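Local structure of cellulosomal scaffoldin adaptor protein B (Acetivibrio cellulolyticus, 4UYP) at residues G5-N10 against A18-D23; A54-D59 against G63-F68. The protein links cellulosomal complexes to the cell-surface scaffoldin ScaC, whose third cohesin is bound here by the dockerin domain that forms this chain. The protein carries 2 engineered substitutions. All coordinates share one frame; numbering follows the deposited sequence.

Overall arrangement
Contact 1 sets the first calcium-binding loop against helix 15-26, and contact 2 sets the chain after helix 51-61 back on that helix; their centres lie about 12 Å apart. The two helices themselves join the contacts: Ile21 CD1 meets Val57 CG2 at 3.6 Å, and Ala18 CB approaches Ala54 O at 3.3 Å. The first calcium ion is held within contact 1. The second, bound by the loop of Asp42 to Asp53, lies about 8 Å from the Ile21 side chain. Both helices also face the ScaC cohesin: Arg22 forms a salt bridge with Glu78 of that chain, and helix 51-61 touches the same chain.

Contact 1: G5-N10 against A18-D23; sequences GDVDGN and AVLIRD. With CA (calcium ion), chain L.
Val7 and Asp8 lay loop 5-10 against Leu20 and Ile21 of helix 15-26, while Asp6, Asp8 and Asn10 of the same loop hold a calcium ion. Gly5 leads in, tied to Ala40 by a backbone hydrogen bond. Asp6 begins a type I turn closed by Gly9 N bonding to its carbonyl. With CG anti to the backbone N (chi1 -178°), its carboxylate lies on the metal side, and OD1 binds calcium at 2.3 Å. The same oxygen receives Asn10 N at 3.1 Å through its syn lone pair, and OD2 accepts from Gly11 N, which fixes the carboxylate within the loop. Val7 turns to the helix. In the conformer described its two methyls divide the work: CG1 meets Ile21 CG1 at 3.6 Å, the two side chains crossing nearly at right angles, while CG2 packs on Leu20 CB at 3.7 Å. Asp8 has a double role. Its CB rests on Leu20 CD1 at 3.7 Å; OD1 binds the metal, and OD2 accepts a 2.7 Å hydrogen bond from a calcium-bound water. Asn10 N also reaches Asp8 OD1, from above the carboxylate plane, closing an Asx turn. Asn10 OD1 coordinates calcium at 2.4 Å. Ser12 O and both carboxylate oxygens of Asp17 complete seven ligands, so residues before and within helix 15-26 share one ion. This is the first calcium site of a type I dockerin, an EF-hand-like loop with a single following helix, the F-hand arrangement.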
# COMPACT_ATOMS: atom_id res chain seq x y z
N GLY B 5 19.95 15.90 8.44
CA GLY B 5 20.70 15.24 7.32
C GLY B 5 21.48 14.05 7.79
O GLY B 5 21.82 13.17 7.01
N ASP B 6 21.77 13.97 9.10
CA ASP B 6 22.68 12.94 9.60
C ASP B 6 21.94 11.71 10.07
O ASP B 6 21.76 11.43 11.24
CB ASP B 6 23.49 13.49 10.79
CG ASP B 6 24.46 12.47 11.28
OD1 ASP B 6 24.87 11.51 10.60
OD2 ASP B 6 24.89 12.57 12.46
N VAL B 7 21.41 10.96 9.09
CA VAL B 7 20.39 9.96 9.39
C VAL B 7 20.99 8.69 10.06
O VAL B 7 20.27 8.02 10.77
CB VAL B 7 19.55 9.65 8.09
CG1 VAL B 7 19.31 10.90 7.21
CG2 VAL B 7 20.28 8.76 7.21
N ASP B 8 22.29 8.46 9.87
CA ASP B 8 23.01 7.37 10.55
C ASP B 8 23.61 7.79 11.87
O ASP B 8 24.18 6.93 12.56
CB ASP B 8 24.03 6.60 9.66
CG ASP B 8 25.23 7.43 9.19
OD1 ASP B 8 25.39 8.61 9.72
OD2 ASP B 8 26.01 6.90 8.37
N GLY B 9 23.48 9.07 12.22
CA GLY B 9 23.91 9.55 13.59
C GLY B 9 25.39 9.55 13.75
O GLY B 9 25.84 9.48 14.91
N ASN B 10 26.20 9.63 12.74
CA ASN B 10 27.63 9.51 12.91
C ASN B 10 28.27 10.92 13.09
O ASN B 10 29.53 10.97 13.13
CB ASN B 10 28.35 8.67 11.79
CG ASN B 10 28.47 9.43 10.46
OD1 ASN B 10 27.73 10.40 10.23
ND2 ASN B 10 29.34 9.01 9.62
N ALA B 18 21.97 10.00 2.39
CA ALA B 18 20.87 10.14 1.43
C ALA B 18 20.50 8.75 0.92
O ALA B 18 19.34 8.54 0.57
CB ALA B 18 21.35 11.03 0.23
N VAL B 19 21.48 7.83 0.79
CA VAL B 19 21.15 6.44 0.43
C VAL B 19 20.23 5.80 1.45
O VAL B 19 19.24 5.10 1.10
CB VAL B 19 22.41 5.65 0.28
CG1 VAL B 19 22.05 4.18 -0.06
CG2 VAL B 19 23.31 6.16 -0.86
N LEU B 20 20.46 6.04 2.76
CA LEU B 20 19.62 5.50 3.79
C LEU B 20 18.22 6.02 3.72
O LEU B 20 17.23 5.27 3.91
CB LEU B 20 20.19 5.73 5.17
CG LEU B 20 21.51 5.01 5.37
CD1 LEU B 20 22.18 5.45 6.69
CD2 LEU B 20 21.17 3.51 5.58
N ILE B 21 18.02 7.34 3.42
CA ILE B 21 16.69 7.85 3.28
C ILE B 21 16.02 7.16 2.07
O ILE B 21 14.82 6.79 2.17
CB ILE B 21 16.71 9.37 3.05
CG1 ILE B 21 17.29 10.06 4.30
CG2 ILE B 21 15.31 9.88 2.83
CD1 ILE B 21 17.46 11.59 4.13
N ARG B 22 16.75 7.02 0.96
CA ARG B 22 16.18 6.27 -0.18
C ARG B 22 15.78 4.80 0.23
O ARG B 22 14.68 4.32 -0.19
CB ARG B 22 17.18 6.34 -1.33
CG ARG B 22 16.63 5.61 -2.59
CD ARG B 22 17.65 5.78 -3.71
NE ARG B 22 18.86 4.99 -3.44
CZ ARG B 22 20.02 5.21 -4.03
NH1 ARG B 22 20.24 6.25 -4.82
NH2 ARG B 22 20.98 4.33 -3.79
N ASP B 23 16.58 4.16 1.06
CA ASP B 23 16.23 2.76 1.51
C ASP B 23 14.94 2.85 2.24
O ASP B 23 14.10 1.89 2.13
CB ASP B 23 17.31 2.22 2.45
CG ASP B 23 18.53 1.76 1.77
OD1 ASP B 23 18.58 1.65 0.54
OD2 ASP B 23 19.50 1.55 2.63
CA CA L . 25.91 10.63 8.70
O HOH W 1 27.14 9.11 7.29

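Contact 2: A54-D59 against G63-F68; sequences AVLVRD and GKIFLF. With SO4 (sulfate ion), chain M.
A Schellman motif ends helix 51-61 at Gly63, and the chain beyond it folds back so that Lys64, Ile65 and Phe68 meet Leu56, Val57 and Asp59. Lys64 N donates to Asp59 O at 2.9 Å in a fairly straight bond (N-H...O angle 151°). The Lys64 side chain then runs alongside that of Asp59 in the same direction, its CD 3.7 Å from Asp59 OD2. Its ammonium end stays 5.2 Å from OD2 (NZ to OD2) and is modelled next to a sulfate ion, probably from the crystallisation liquor, at a distance too short to be reliable. Asp59 is instead gripped side-on by Arg58: NE and NH2, at 3.0 and 2.9 Å, both donate to Asp59 OD1, which lies in the guanidinium plane, a salt bridge that leaves OD2 for Tyr32 OH of the ScaC cohesin. Arg58 and Asp59 thus lie at the cohesin-dockerin interface, where Arg58 NH1 also donates to Ala79 O of the cohesin chain. Further along, the Ile65 side chain crosses that of Leu56 at about a right angle, CD1 lying 4.0 Å from Leu56 CD2. Phe68, its CG anti to the carbonyl carbon (chi1 -66°), brings the ring edge to the helix backbone: CE1 lies 3.5 Å from Leu56 O, and CZ touches Val57 CG2 at 4.1 Å. Val43 packs against the same Phe68, and the Tyr60 ring meets it with planes about 35° apart.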
# COMPACT_ATOMS: atom_id res chain seq x y z
N ALA B 54 15.58 12.65 0.41
CA ALA B 54 16.83 11.99 0.09
C ALA B 54 17.63 12.87 -0.92
O ALA B 54 18.84 12.98 -0.75
CB ALA B 54 16.46 10.59 -0.56
N VAL B 55 16.96 13.43 -1.91
CA VAL B 55 17.69 14.19 -2.89
C VAL B 55 18.20 15.52 -2.30
O VAL B 55 19.30 15.94 -2.68
CB VAL B 55 16.92 14.35 -4.20
CG1 VAL B 55 15.85 15.46 -4.17
CG2 VAL B 55 17.87 14.36 -5.37
N LEU B 56 17.45 16.06 -1.32
CA LEU B 56 17.97 17.24 -0.60
C LEU B 56 19.22 16.91 0.14
O LEU B 56 20.19 17.73 0.11
CB LEU B 56 16.88 17.82 0.30
CG LEU B 56 15.73 18.58 -0.41
CD1 LEU B 56 14.57 18.83 0.54
CD2 LEU B 56 16.21 19.96 -1.01
N VAL B 57 19.26 15.83 0.88
CA VAL B 57 20.51 15.48 1.52
C VAL B 57 21.64 15.28 0.52
O VAL B 57 22.77 15.78 0.72
CB VAL B 57 20.32 14.23 2.46
CG1 VAL B 57 21.65 13.77 3.06
CG2 VAL B 57 19.36 14.62 3.57
N ARG B 58 21.41 14.53 -0.57
CA ARG B 58 22.46 14.38 -1.56
C ARG B 58 22.94 15.73 -2.08
O ARG B 58 24.16 15.95 -2.19
CB ARG B 58 21.89 13.58 -2.71
CG ARG B 58 23.00 13.36 -3.73
CD ARG B 58 22.39 12.93 -5.02
NE ARG B 58 21.65 14.05 -5.66
CZ ARG B 58 21.01 13.97 -6.80
NH1 ARG B 58 20.90 12.79 -7.46
NH2 ARG B 58 20.39 15.06 -7.32
N ASP B 59 21.97 16.60 -2.37
CA ASP B 59 22.33 17.93 -2.95
C ASP B 59 23.06 18.76 -1.93
O ASP B 59 23.95 19.54 -2.37
CB ASP B 59 21.08 18.61 -3.48
CG ASP B 59 20.49 17.89 -4.71
OD1 ASP B 59 21.14 16.96 -5.26
OD2 ASP B 59 19.41 18.31 -5.12
N GLY B 63 27.01 20.12 -2.49
CA GLY B 63 27.31 21.53 -2.50
C GLY B 63 26.34 22.37 -3.27
O GLY B 63 26.63 23.53 -3.53
N LYS B 64 25.16 21.88 -3.62
CA LYS B 64 24.15 22.69 -4.30
C LYS B 64 23.47 23.60 -3.34
O LYS B 64 23.12 24.78 -3.69
CB LYS B 64 23.07 21.74 -4.93
CG LYS B 64 21.94 22.53 -5.60
CD LYS B 64 20.69 21.69 -5.76
CE LYS B 64 19.49 22.54 -6.17
NZ LYS B 64 19.54 22.84 -7.67
N ILE B 65 23.21 23.13 -2.11
CA ILE B 65 22.55 23.94 -1.09
C ILE B 65 23.43 23.88 0.15
O ILE B 65 24.24 22.95 0.36
CB ILE B 65 21.10 23.43 -0.75
CG1 ILE B 65 21.09 21.97 -0.22
CG2 ILE B 65 20.19 23.72 -1.97
CD1 ILE B 65 19.66 21.56 0.16
N PHE B 66 23.28 24.91 1.00
CA PHE B 66 24.14 25.05 2.18
C PHE B 66 23.43 24.95 3.49
O PHE B 66 24.01 25.03 4.57
CB PHE B 66 24.97 26.36 2.07
CG PHE B 66 25.78 26.38 0.82
CD1 PHE B 66 26.89 25.58 0.69
CD2 PHE B 66 25.33 27.13 -0.26
CE1 PHE B 66 27.61 25.55 -0.52
CE2 PHE B 66 25.99 27.11 -1.45
CZ PHE B 66 27.15 26.33 -1.57
N LEU B 67 22.12 24.76 3.40
CA LEU B 67 21.28 24.52 4.55
C LEU B 67 20.06 23.80 4.03
O LEU B 67 19.74 23.90 2.81
CB LEU B 67 20.90 25.82 5.31
CG LEU B 67 20.55 27.07 4.55
CD1 LEU B 67 19.20 26.96 3.92
CD2 LEU B 67 20.47 28.27 5.49
N PHE B 68 19.36 23.16 4.94
CA PHE B 68 18.09 22.46 4.58
C PHE B 68 16.90 23.36 4.76
O PHE B 68 16.92 24.32 5.59
CB PHE B 68 17.94 21.18 5.43
CG PHE B 68 19.01 20.20 5.09
CD1 PHE B 68 19.00 19.60 3.81
CD2 PHE B 68 20.03 19.82 5.97
CE1 PHE B 68 19.99 18.65 3.44
CE2 PHE B 68 20.98 18.84 5.65
CZ PHE B 68 20.97 18.26 4.35
S SO4 M . 16.21 24.59 -7.51
O1 SO4 M . 15.21 24.97 -8.54
O2 SO4 M . 15.63 23.52 -6.62
O3 SO4 M . 16.68 25.79 -6.72
O4 SO4 M . 17.40 24.05 -8.18